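Local coordinates for putative uncharacterized protein (Legionella drancourtii, PDB 4JVS) that probably acts as the GTPase-activating domain of a secreted Legionella effector, speeding GTP hydrolysis by a small host GTPase, as the related LepB does for Rab1, at residues T22-Q27 / I48-V53; A102-L107 / G243-T248; H110-H115 / A139-P144. All coordinates share one frame; numbering follows the deposited sequence.

Contact 1: T22-Q27 / I48-V53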
ATOM      1  N   THR A  22       8.102  -0.361 -35.721  1.00 68.07           N
ATOM      2  CA  THR A  22       8.622   0.722 -34.891  1.00 65.13           C
ATOM      3  C   THR A  22       7.840   0.940 -33.590  1.00 63.89           C
ATOM      4  O   THR A  22       6.660   1.302 -33.626  1.00 60.87           O
ATOM      5  CB  THR A  22       8.700   2.041 -35.684  1.00 70.22           C
ATOM      6  OG1 THR A  22       9.775   1.956 -36.629  1.00 71.20           O
ATOM      7  CG2 THR A  22       8.945   3.219 -34.747  1.00 59.47           C
ATOM      8  N   PRO A  23       8.504   0.719 -32.439  1.00 62.70           N
ATOM      9  CA  PRO A  23       7.933   0.947 -31.106  1.00 56.16           C
ATOM     10  C   PRO A  23       7.574   2.413 -30.907  1.00 55.74           C
ATOM     11  O   PRO A  23       8.422   3.276 -31.125  1.00 55.79           O
ATOM     12  CB  PRO A  23       9.074   0.553 -30.161  1.00 55.25           C
ATOM     13  CG  PRO A  23      10.314   0.630 -30.982  1.00 58.09           C
ATOM     14  CD  PRO A  23       9.883   0.208 -32.355  1.00 61.60           C
ATOM     15  N   PRO A  24       6.323   2.691 -30.516  1.00 52.28           N
ATOM     16  CA  PRO A  24       5.841   4.056 -30.307  1.00 47.72           C
ATOM     17  C   PRO A  24       6.405   4.668 -29.035  1.00 50.83           C
ATOM     18  O   PRO A  24       6.758   3.931 -28.117  1.00 50.90           O
ATOM     19  CB  PRO A  24       4.333   3.869 -30.173  1.00 47.77           C
ATOM     20  CG  PRO A  24       4.161   2.489 -29.738  1.00 48.29           C
ATOM     21  CD  PRO A  24       5.246   1.702 -30.372  1.00 51.34           C
ATOM     22  N   LEU A  25       6.473   5.997 -28.987  1.00 49.72           N
ATOM     23  CA  LEU A  25       7.052   6.720 -27.860  1.00 47.56           C
ATOM     24  C   LEU A  25       5.968   7.322 -26.976  1.00 46.79           C
ATOM     25  O   LEU A  25       5.229   8.209 -27.404  1.00 49.40           O
ATOM     26  CB  LEU A  25       7.943   7.847 -28.382  1.00 49.31           C
ATOM     27  CG  LEU A  25       8.695   8.748 -27.403  1.00 45.38           C
ATOM     28  CD1 LEU A  25       9.982   8.094 -26.960  1.00 46.09           C
ATOM     29  CD2 LEU A  25       8.989  10.058 -28.071  1.00 42.99           C
ATOM     30  N   LEU A  26       5.869   6.845 -25.743  1.00 44.41           N
ATOM     31  CA  LEU A  26       4.917   7.420 -24.807  1.00 44.37           C
ATOM     32  C   LEU A  26       5.373   8.808 -24.396  1.00 45.72           C
ATOM     33  O   LEU A  26       6.488   8.983 -23.902  1.00 47.85           O
ATOM     34  CB  LEU A  26       4.772   6.541 -23.571  1.00 43.19           C
ATOM     35  CG  LEU A  26       4.420   5.084 -23.836  1.00 42.68           C
ATOM     36  CD1 LEU A  26       4.301   4.369 -22.517  1.00 39.24           C
ATOM     37  CD2 LEU A  26       3.139   4.966 -24.658  1.00 44.00           C
ATOM     38  N   GLN A  27       4.502   9.790 -24.601  1.00 45.52           N
ATOM     39  CA  GLN A  27       4.811  11.173 -24.265  1.00 47.37           C
ATOM     40  C   GLN A  27       3.763  11.792 -23.351  1.00 47.80           C
ATOM     41  O   GLN A  27       2.579  11.447 -23.430  1.00 48.60           O
ATOM     42  CB  GLN A  27       4.960  12.015 -25.534  1.00 49.00           C
ATOM     43  CG  GLN A  27       6.386  12.080 -26.058  1.00 51.16           C
ATOM     44  CD  GLN A  27       6.544  13.088 -27.174  1.00 52.61           C
ATOM     45  OE1 GLN A  27       5.865  13.000 -28.204  1.00 54.90           O
ATOM     46  NE2 GLN A  27       7.435  14.057 -26.977  1.00 47.36           N
ATOM     47  N   ILE A  48      -1.071  -1.437 -35.211  1.00 48.03           N
ATOM     48  CA  ILE A  48      -0.685  -2.698 -35.736  1.00 48.96           C
ATOM     49  C   ILE A  48       0.795  -2.935 -35.773  1.00 50.52           C
ATOM     50  O   ILE A  48       1.551  -2.089 -36.127  1.00 51.62           O
ATOM     51  CB  ILE A  48      -1.313  -2.854 -37.110  1.00 46.69           C
ATOM     52  CG1 ILE A  48      -0.317  -3.335 -38.123  1.00 45.86           C
ATOM     53  CG2 ILE A  48      -1.921  -1.549 -37.525  1.00 44.66           C
ATOM     54  CD1 ILE A  48      -0.970  -4.101 -39.234  1.00 45.98           C
ATOM     55  N   GLY A  49       1.194  -4.129 -35.409  1.00 47.15           N
ATOM     56  CA  GLY A  49       2.586  -4.528 -35.486  1.00 49.45           C
ATOM     57  C   GLY A  49       3.458  -4.233 -34.278  1.00 52.80           C
ATOM     58  O   GLY A  49       4.553  -4.789 -34.149  1.00 54.09           O
ATOM     59  N   VAL A  50       2.995  -3.363 -33.387  1.00 54.31           N
ATOM     60  CA  VAL A  50       3.845  -2.961 -32.268  1.00 58.12           C
ATOM     61  C   VAL A  50       4.057  -4.125 -31.301  1.00 58.32           C
ATOM     62  O   VAL A  50       3.119  -4.877 -30.998  1.00 56.76           O
ATOM     63  CB  VAL A  50       3.348  -1.662 -31.545  1.00 54.63           C
ATOM     64  CG1 VAL A  50       2.651  -0.723 -32.530  1.00 53.84           C
ATOM     65  CG2 VAL A  50       2.455  -1.980 -30.366  1.00 52.40           C
ATOM     66  N   GLU A  51       5.306  -4.287 -30.862  1.00 59.11           N
ATOM     67  CA  GLU A  51       5.686  -5.375 -29.959  1.00 61.86           C
ATOM     68  C   GLU A  51       6.677  -4.937 -28.867  1.00 62.76           C
ATOM     69  O   GLU A  51       7.184  -5.765 -28.104  1.00 62.75           O
ATOM     70  CB  GLU A  51       6.223  -6.577 -30.744  1.00 61.42           C
ATOM     71  CG  GLU A  51       7.473  -6.291 -31.557  1.00 62.89           C
ATOM     72  CD  GLU A  51       7.568  -7.153 -32.805  1.00 70.06           C
ATOM     73  OE1 GLU A  51       6.661  -7.992 -33.033  1.00 70.49           O
ATOM     74  OE2 GLU A  51       8.546  -6.978 -33.565  1.00 68.93           O
ATOM     75  N   SER A  52       6.949  -3.633 -28.808  1.00 59.29           N
ATOM     76  CA  SER A  52       7.617  -3.031 -27.654  1.00 57.37           C
ATOM     77  C   SER A  52       7.141  -1.581 -27.475  1.00 52.65           C
ATOM     78  O   SER A  52       6.165  -1.175 -28.109  1.00 50.76           O
ATOM     79  CB  SER A  52       9.144  -3.129 -27.770  1.00 55.94           C
ATOM     80  OG  SER A  52       9.705  -1.955 -28.335  1.00 59.07           O
ATOM     81  N   VAL A  53       7.815  -0.816 -26.614  1.00 52.82           N
ATOM     82  CA  VAL A  53       7.407   0.561 -26.302  1.00 50.94           C
ATOM     83  C   VAL A  53       8.560   1.365 -25.684  1.00 47.94           C
ATOM     84  O   VAL A  53       9.397   0.809 -24.985  1.00 50.09           O
ATOM     85  CB  VAL A  53       6.171   0.573 -25.353  1.00 51.57           C
ATOM     86  CG1 VAL A  53       6.493  -0.122 -24.031  1.00 50.21           C
ATOM     87  CG2 VAL A  53       5.664   1.992 -25.115  1.00 46.38           C
TER

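Contact 2: A102-L107 / G243-T248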
ATOM      1  N   ALA A 102     -10.758  -1.277  17.404  1.00 73.62           N
ATOM      2  CA  ALA A 102     -10.489   0.149  17.267  1.00 67.10           C
ATOM      3  C   ALA A 102      -9.499   0.558  18.349  1.00 62.03           C
ATOM      4  O   ALA A 102      -9.837   1.260  19.302  1.00 61.07           O
ATOM      5  CB  ALA A 102     -11.768   0.982  17.326  1.00 67.61           C
ATOM      6  N   SER A 103      -8.279   0.058  18.206  1.00 57.35           N
ATOM      7  CA  SER A 103      -7.153   0.550  18.971  1.00 50.27           C
ATOM      8  C   SER A 103      -7.086   2.060  18.810  1.00 47.16           C
ATOM      9  O   SER A 103      -7.372   2.584  17.734  1.00 48.39           O
ATOM     10  CB  SER A 103      -5.864  -0.069  18.440  1.00 43.62           C
ATOM     11  OG  SER A 103      -4.736   0.639  18.915  1.00 43.89           O
ATOM     12  N   LYS A 104      -6.714   2.762  19.871  1.00 44.33           N
ATOM     13  CA  LYS A 104      -6.561   4.210  19.792  1.00 42.82           C
ATOM     14  C   LYS A 104      -5.088   4.572  19.649  1.00 39.97           C
ATOM     15  O   LYS A 104      -4.714   5.739  19.734  1.00 39.59           O
ATOM     16  CB  LYS A 104      -7.154   4.894  21.024  1.00 40.34           C
ATOM     17  CG  LYS A 104      -8.647   4.677  21.211  1.00 39.04           C
ATOM     18  CD  LYS A 104      -9.124   5.324  22.509  1.00 39.99           C
ATOM     19  CE  LYS A 104     -10.634   5.330  22.604  1.00 37.18           C
ATOM     20  NZ  LYS A 104     -11.253   5.913  21.362  1.00 46.03           N
ATOM     21  N   ALA A 105      -4.255   3.562  19.432  1.00 38.50           N
ATOM     22  CA  ALA A 105      -2.828   3.782  19.246  1.00 38.09           C
ATOM     23  C   ALA A 105      -2.525   3.924  17.758  1.00 37.33           C
ATOM     24  O   ALA A 105      -3.368   3.606  16.926  1.00 38.72           O
ATOM     25  CB  ALA A 105      -2.029   2.641  19.860  1.00 34.19           C
ATOM     26  N   ALA A 106      -1.334   4.415  17.421  1.00 37.34           N
ATOM     27  CA  ALA A 106      -0.948   4.583  16.015  1.00 36.49           C
ATOM     28  C   ALA A 106      -0.536   3.264  15.363  1.00 33.87           C
ATOM     29  O   ALA A 106       0.120   2.432  15.990  1.00 33.61           O
ATOM     30  CB  ALA A 106       0.167   5.617  15.873  1.00 35.72           C
ATOM     31  N   LEU A 107      -0.938   3.084  14.104  1.00 36.13           N
ATOM     32  CA  LEU A 107      -0.610   1.895  13.312  1.00 33.49           C
ATOM     33  C   LEU A 107       0.124   2.296  12.021  1.00 34.80           C
ATOM     34  O   LEU A 107      -0.488   2.737  11.047  1.00 35.08           O
ATOM     35  CB  LEU A 107      -1.870   1.072  13.000  1.00 30.22           C
ATOM     36  CG  LEU A 107      -1.625  -0.184  12.152  1.00 32.51           C
ATOM     37  CD1 LEU A 107      -0.569  -1.073  12.784  1.00 29.01           C
ATOM     38  CD2 LEU A 107      -2.901  -0.971  11.883  1.00 28.91           C
ATOM     39  N   GLY A 243      -3.850  10.499  22.523  1.00 48.31           N
ATOM     40  CA  GLY A 243      -2.943  11.498  21.992  1.00 46.47           C
ATOM     41  C   GLY A 243      -2.651  11.169  20.550  1.00 43.45           C
ATOM     42  O   GLY A 243      -2.634  12.049  19.691  1.00 43.75           O
ATOM     43  N   ASP A 244      -2.431   9.888  20.291  1.00 40.15           N
ATOM     44  CA  ASP A 244      -2.178   9.423  18.937  1.00 41.45           C
ATOM     45  C   ASP A 244      -3.324   9.752  17.971  1.00 41.33           C
ATOM     46  O   ASP A 244      -3.088  10.188  16.844  1.00 41.56           O
ATOM     47  CB  ASP A 244      -1.915   7.922  18.931  1.00 41.77           C
ATOM     48  CG  ASP A 244      -0.492   7.573  19.323  1.00 42.06           C
ATOM     49  OD1 ASP A 244       0.282   8.490  19.676  1.00 39.78           O
ATOM     50  OD2 ASP A 244      -0.154   6.368  19.290  1.00 39.35           O
ATOM     51  N   GLN A 245      -4.559   9.526  18.414  1.00 39.98           N
ATOM     52  CA  GLN A 245      -5.734   9.879  17.627  1.00 37.42           C
ATOM     53  C   GLN A 245      -5.750  11.390  17.346  1.00 40.85           C
ATOM     54  O   GLN A 245      -6.028  11.835  16.220  1.00 40.91           O
ATOM     55  CB  GLN A 245      -7.017   9.446  18.351  1.00 36.03           C
ATOM     56  CG  GLN A 245      -7.588   8.095  17.917  1.00 37.82           C
ATOM     57  CD  GLN A 245      -8.726   7.602  18.820  1.00 41.65           C
ATOM     58  OE1 GLN A 245      -8.860   8.034  19.965  1.00 41.77           O
ATOM     59  NE2 GLN A 245      -9.546   6.696  18.301  1.00 40.20           N
ATOM     60  N   LEU A 246      -5.436  12.178  18.369  1.00 38.80           N
ATOM     61  CA  LEU A 246      -5.504  13.627  18.257  1.00 37.30           C
ATOM     62  C   LEU A 246      -4.436  14.172  17.309  1.00 39.02           C
ATOM     63  O   LEU A 246      -4.716  15.038  16.480  1.00 39.07           O
ATOM     64  CB  LEU A 246      -5.390  14.276  19.642  1.00 39.63           C
ATOM     65  CG  LEU A 246      -6.567  14.161  20.619  1.00 38.14           C
ATOM     66  CD1 LEU A 246      -6.144  14.585  22.005  1.00 41.57           C
ATOM     67  CD2 LEU A 246      -7.729  15.004  20.159  1.00 40.07           C
ATOM     68  N   ALA A 247      -3.217  13.652  17.440  1.00 39.81           N
ATOM     69  CA  ALA A 247      -2.094  14.009  16.571  1.00 37.44           C
ATOM     70  C   ALA A 247      -2.363  13.611  15.124  1.00 37.59           C
ATOM     71  O   ALA A 247      -2.016  14.349  14.199  1.00 37.42           O
ATOM     72  CB  ALA A 247      -0.819  13.342  17.061  1.00 39.44           C
ATOM     73  N   THR A 248      -2.960  12.436  14.936  1.00 35.16           N
ATOM     74  CA  THR A 248      -3.404  12.002  13.620  1.00 34.79           C
ATOM     75  C   THR A 248      -4.320  13.047  12.974  1.00 37.22           C
ATOM     76  O   THR A 248      -4.187  13.353  11.787  1.00 37.67           O
ATOM     77  CB  THR A 248      -4.128  10.648  13.690  1.00 35.93           C
ATOM     78  OG1 THR A 248      -3.217   9.650  14.154  1.00 37.71           O
ATOM     79  CG2 THR A 248      -4.650  10.229  12.315  1.00 35.49           C
TER

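Contact 3: H110-H115 / A139-P144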
ATOM      1  N   HIS A 110      -0.569   6.248  11.726  1.00 36.09           N
ATOM      2  CA  HIS A 110      -1.897   6.783  11.742  1.00 35.02           C
ATOM      3  C   HIS A 110      -2.683   6.086  12.771  1.00 36.18           C
ATOM      4  O   HIS A 110      -2.469   4.943  13.042  1.00 35.30           O
ATOM      5  CB  HIS A 110      -2.568   6.535  10.422  1.00 33.07           C
ATOM      6  CG  HIS A 110      -2.205   7.510   9.355  1.00 34.92           C
ATOM      7  ND1 HIS A 110      -2.892   8.595   9.137  1.00 34.50           N
ATOM      8  CD2 HIS A 110      -1.208   7.500   8.438  1.00 34.57           C
ATOM      9  CE1 HIS A 110      -2.361   9.256   8.139  1.00 31.39           C
ATOM     10  NE2 HIS A 110      -1.335   8.587   7.716  1.00 31.52           N
ATOM     11  N   ALA A 111      -3.645   6.751  13.350  1.00 39.58           N
ATOM     12  CA  ALA A 111      -4.510   6.117  14.307  1.00 38.11           C
ATOM     13  C   ALA A 111      -5.896   6.073  13.735  1.00 36.04           C
ATOM     14  O   ALA A 111      -6.240   6.854  12.905  1.00 35.20           O
ATOM     15  CB  ALA A 111      -4.488   6.869  15.607  1.00 37.63           C
ATOM     16  N   TYR A 112      -6.680   5.104  14.135  1.00 37.07           N
ATOM     17  CA  TYR A 112      -7.979   4.994  13.568  1.00 37.69           C
ATOM     18  C   TYR A 112      -8.782   6.113  14.089  1.00 37.40           C
ATOM     19  O   TYR A 112      -8.847   6.331  15.254  1.00 35.91           O
ATOM     20  CB  TYR A 112      -8.612   3.691  13.961  1.00 37.30           C
ATOM     21  CG  TYR A 112     -10.008   3.551  13.510  1.00 39.73           C
ATOM     22  CD1 TYR A 112     -11.045   3.810  14.349  1.00 43.49           C
ATOM     23  CD2 TYR A 112     -10.284   3.159  12.263  1.00 37.97           C
ATOM     24  CE1 TYR A 112     -12.331   3.700  13.939  1.00 41.35           C
ATOM     25  CE2 TYR A 112     -11.561   3.036  11.846  1.00 42.03           C
ATOM     26  CZ  TYR A 112     -12.574   3.317  12.690  1.00 45.83           C
ATOM     27  OH  TYR A 112     -13.850   3.186  12.254  1.00 52.81           O
ATOM     28  N   ILE A 113      -9.402   6.828  13.183  1.00 38.24           N
ATOM     29  CA  ILE A 113     -10.312   7.860  13.518  1.00 37.23           C
ATOM     30  C   ILE A 113     -11.543   7.442  12.807  1.00 36.56           C
ATOM     31  O   ILE A 113     -11.514   7.176  11.648  1.00 37.25           O
ATOM     32  CB  ILE A 113      -9.807   9.193  13.011  1.00 35.00           C
ATOM     33  CG1 ILE A 113      -9.038   9.890  14.094  1.00 35.55           C
ATOM     34  CG2 ILE A 113     -10.950  10.086  12.706  1.00 37.05           C
ATOM     35  CD1 ILE A 113      -7.562   9.748  13.967  1.00 35.69           C
ATOM     36  N   ALA A 114     -12.630   7.316  13.519  1.00 38.56           N
ATOM     37  CA  ALA A 114     -13.858   6.812  12.899  1.00 37.72           C
ATOM     38  C   ALA A 114     -14.514   7.903  12.070  1.00 38.12           C
ATOM     39  O   ALA A 114     -15.421   7.648  11.279  1.00 39.86           O
ATOM     40  CB  ALA A 114     -14.814   6.302  13.948  1.00 37.35           C
ATOM     41  N   HIS A 115     -14.034   9.126  12.248  1.00 36.59           N
ATOM     42  CA  HIS A 115     -14.663  10.286  11.656  1.00 32.99           C
ATOM     43  C   HIS A 115     -14.087  10.667  10.300  1.00 36.34           C
ATOM     44  O   HIS A 115     -14.434  11.714   9.765  1.00 37.72           O
ATOM     45  CB  HIS A 115     -14.547  11.448  12.624  1.00 34.15           C
ATOM     46  CG  HIS A 115     -14.956  11.095  14.019  1.00 36.99           C
ATOM     47  ND1 HIS A 115     -16.269  10.890  14.382  1.00 36.56           N
ATOM     48  CD2 HIS A 115     -14.223  10.895  15.138  1.00 38.84           C
ATOM     49  CE1 HIS A 115     -16.328  10.593  15.666  1.00 38.65           C
ATOM     50  NE2 HIS A 115     -15.101  10.588  16.149  1.00 38.97           N
ATOM     51  N   ALA A 139      -2.664   2.705   7.251  1.00 30.84           N
ATOM     52  CA  ALA A 139      -2.924   1.363   7.763  1.00 26.34           C
ATOM     53  C   ALA A 139      -4.251   1.133   8.511  1.00 30.68           C
ATOM     54  O   ALA A 139      -4.799   0.025   8.459  1.00 31.42           O
ATOM     55  CB  ALA A 139      -1.743   0.896   8.613  1.00 26.87           C
ATOM     56  N   PRO A 140      -4.774   2.152   9.227  1.00 31.54           N
ATOM     57  CA  PRO A 140      -5.970   1.781   9.987  1.00 31.78           C
ATOM     58  C   PRO A 140      -7.208   1.521   9.138  1.00 35.97           C
ATOM     59  O   PRO A 140      -8.192   1.009   9.683  1.00 37.17           O
ATOM     60  CB  PRO A 140      -6.191   2.993  10.900  1.00 34.30           C
ATOM     61  CG  PRO A 140      -4.842   3.636  11.010  1.00 31.49           C
ATOM     62  CD  PRO A 140      -4.259   3.468   9.652  1.00 32.54           C
ATOM     63  N   TYR A 141      -7.168   1.851   7.844  1.00 35.04           N
ATOM     64  CA  TYR A 141      -8.334   1.630   6.990  1.00 34.80           C
ATOM     65  C   TYR A 141      -8.162   0.562   5.910  1.00 34.55           C
ATOM     66  O   TYR A 141      -9.110   0.260   5.193  1.00 35.30           O
ATOM     67  CB  TYR A 141      -8.847   2.945   6.395  1.00 36.31           C
ATOM     68  CG  TYR A 141      -9.758   3.698   7.338  1.00 36.10           C
ATOM     69  CD1 TYR A 141     -11.111   3.382   7.432  1.00 37.15           C
ATOM     70  CD2 TYR A 141      -9.265   4.713   8.146  1.00 38.10           C
ATOM     71  CE1 TYR A 141     -11.953   4.065   8.305  1.00 39.96           C
ATOM     72  CE2 TYR A 141     -10.094   5.407   9.025  1.00 38.52           C
ATOM     73  CZ  TYR A 141     -11.435   5.079   9.099  1.00 40.62           C
ATOM     74  OH  TYR A 141     -12.247   5.768   9.974  1.00 39.62           O
ATOM     75  N   GLU A 142      -6.971  -0.028   5.823  1.00 36.51           N
ATOM     76  CA  GLU A 142      -6.692  -1.093   4.852  1.00 34.29           C
ATOM     77  C   GLU A 142      -7.567  -2.332   5.017  1.00 36.00           C
ATOM     78  O   GLU A 142      -8.038  -2.903   4.034  1.00 38.77           O
ATOM     79  CB  GLU A 142      -5.227  -1.510   4.915  1.00 29.36           C
ATOM     80  CG  GLU A 142      -4.249  -0.451   4.455  1.00 32.47           C
ATOM     81  CD  GLU A 142      -4.168  -0.319   2.934  1.00 35.96           C
ATOM     82  OE1 GLU A 142      -5.030  -0.903   2.230  1.00 35.53           O
ATOM     83  OE2 GLU A 142      -3.235   0.379   2.452  1.00 33.08           O
ATOM     84  N   ALA A 143      -7.763  -2.765   6.257  1.00 36.99           N
ATOM     85  CA  ALA A 143      -8.599  -3.935   6.527  1.00 34.69           C
ATOM     86  C   ALA A 143     -10.095  -3.633   6.424  1.00 36.57           C
ATOM     87  O   ALA A 143     -10.818  -4.376   5.760  1.00 37.94           O
ATOM     88  CB  ALA A 143      -8.249  -4.572   7.876  1.00 26.33           C
ATOM     89  N   PRO A 144     -10.573  -2.551   7.073  1.00 36.40           N
ATOM     90  CA  PRO A 144     -11.992  -2.236   6.867  1.00 37.57           C
ATOM     91  C   PRO A 144     -12.314  -2.012   5.395  1.00 39.04           C
ATOM     92  O   PRO A 144     -13.358  -2.462   4.927  1.00 39.38           O
ATOM     93  CB  PRO A 144     -12.172  -0.937   7.644  1.00 36.74           C
ATOM     94  CG  PRO A 144     -11.160  -1.025   8.726  1.00 37.21           C
ATOM     95  CD  PRO A 144      -9.970  -1.662   8.084  1.00 34.51           C
TER

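Contact 1: T22-Q27 / I48-V53
L26 and V53 supply one of the two apolar pairings that join T22-Q27 to I48-V53. Their side chains cross at about a right angle, and methyl CG2 of V53 meets the branch point of the leucine, 3.6 Å from L26 CG. Both leucine methyls lie almost as near, so the approach is to the fork and not to one tip. V53 has its CA-CB bond directed away from T22-Q27; CG1 lies between the backbone N and the carbonyl carbon (chi1 61°), which leaves CG2 anti to the N and brings it back to the leucine. The same CG2 lies 3.7 Å from P24 O. In the second pairing P24 presents its ring carbon CD to V50, with 4.0 Å between P24 CD and V50 CB.

Polar atoms enter by packing alone, for no hydrogen bond spans the two segments. P24 CD also touches the backbone oxygen of S52, at 3.8 Å from S52 O, while the hydroxyl of S52 lies against the CB-CG edge of the P23 ring.

Beyond the segments, R54 forms backbone hydrogen bonds with both P24 and L26, consistent with a single parallel bridge. Helix 34-45 underlies the pair through L45, which meets P24 and V53, and W41, which meets L26. This is loop-to-loop packing, an extended proline-containing segment and the chain beyond helix 34-45 meeting beside that helix.

Contact 2: A102-L107 / G243-T248
D244 reaches from the first turn of its helix to the backbone of A106. The A106 N to D244 OD2 distance is 2.9 Å, and the bond is bent, with an N-H...O angle of 139°. The amide comes to the anti side of OD2, 24° out of the carboxylate plane, and A106 CB packs close to the same oxygen, 3.5 Å from D244 OD2. Beside it K104 and Q245 cross obliquely: the lysine methylenes run along the flat amide, with K104 CG 3.6 Å from Q245 OE1. A bend at chi4 (-51°) turns the ammonium back to this group, but K104 NZ and Q245 OE1, 3.5 Å apart, make a weak hydrogen bond at most. These contacts dock the start of helix 243-253, in the C-terminal GAP subdomain, against the chain entering strand 106-107 of the N-terminal one. Further out, S279 holds the other carboxylate oxygen, OD1, of D244, and Y112 O takes the NE2 end of Q245. S242 OG hydrogen-bonds with both K104 O and Q245 N, tying the two segments together just ahead of the helix. On the loop side S103 forms an ST turn, its OG accepting from A105 N at 3.0 Å.

Contact 3: H110-H115 / A139-P144
Strand 110-111, the second arm of a short antiparallel hairpin with 106-107, and the chain following it pack through H110, Y112 and I113 onto P140 and Y141, which lead into helix 142-151. P140 is the wedge, directed toward the strand. Its CD lies 3.6 Å from H110 CB, its CG rests against the carbonyl of H110, and P140 CB is 3.8 Å from Y112 CA.

The two tyrosines form the other half. With CG anti to the backbone N (chi1 175°), Y112 carries its ring across Y141, with CD2 over one face of the Y141 ring. They make an oblique pair, planes inclined by 32° and centroids 5.0 Å apart. The nearest ring carbons are Y112 CE2 and Y141 CZ, at 3.4 Å. P140 O lies at the edge of the Y112 ring, near its plane, and also bonds K99 NZ.

Y141 OH donates a hydrogen bond to I113 O, which sits at the edge of the Y141 ring and in its plane. The modelled separation is implausibly short, so the length is doubtful, whereas the pairing itself fits the in-plane approach. F138 meets the Y141 ring nearly parallel and the H110 ring edge-to-face.

N93 ND2 is a second partner of the tyrosine hydroxyl. If the I113 bond is real, its length being doubtful, this buried hydroxyl would give its proton to I113 O and could accept from N93 ND2, while ring packing and the in-plane carbonyl would probably restrict rotation of the phenol.

Contacts 2 and 3 adjoin, their centres about 9 Å apart, and share the two-stranded hairpin: strand 106-107 belongs to contact 2 and strand 110-111 to contact 3. Helix 243-253 bridges them, with T248 CG2 packed 3.4 Å from I113 CD1, and L107 O packs 3.3 Å from A139 CB. The side chains named here do not touch the nucleotide: those of A106 and H110 are each about 11 Å from the bound GDP, and that of P140 about 11 Å from the aluminum fluoride, which with GDP commonly mimics the transition state of GTP hydrolysis. Contact 1 sits across the chain's centre, its own centre about 49 Å from that of contact 2 and 42 Å from that of contact 3.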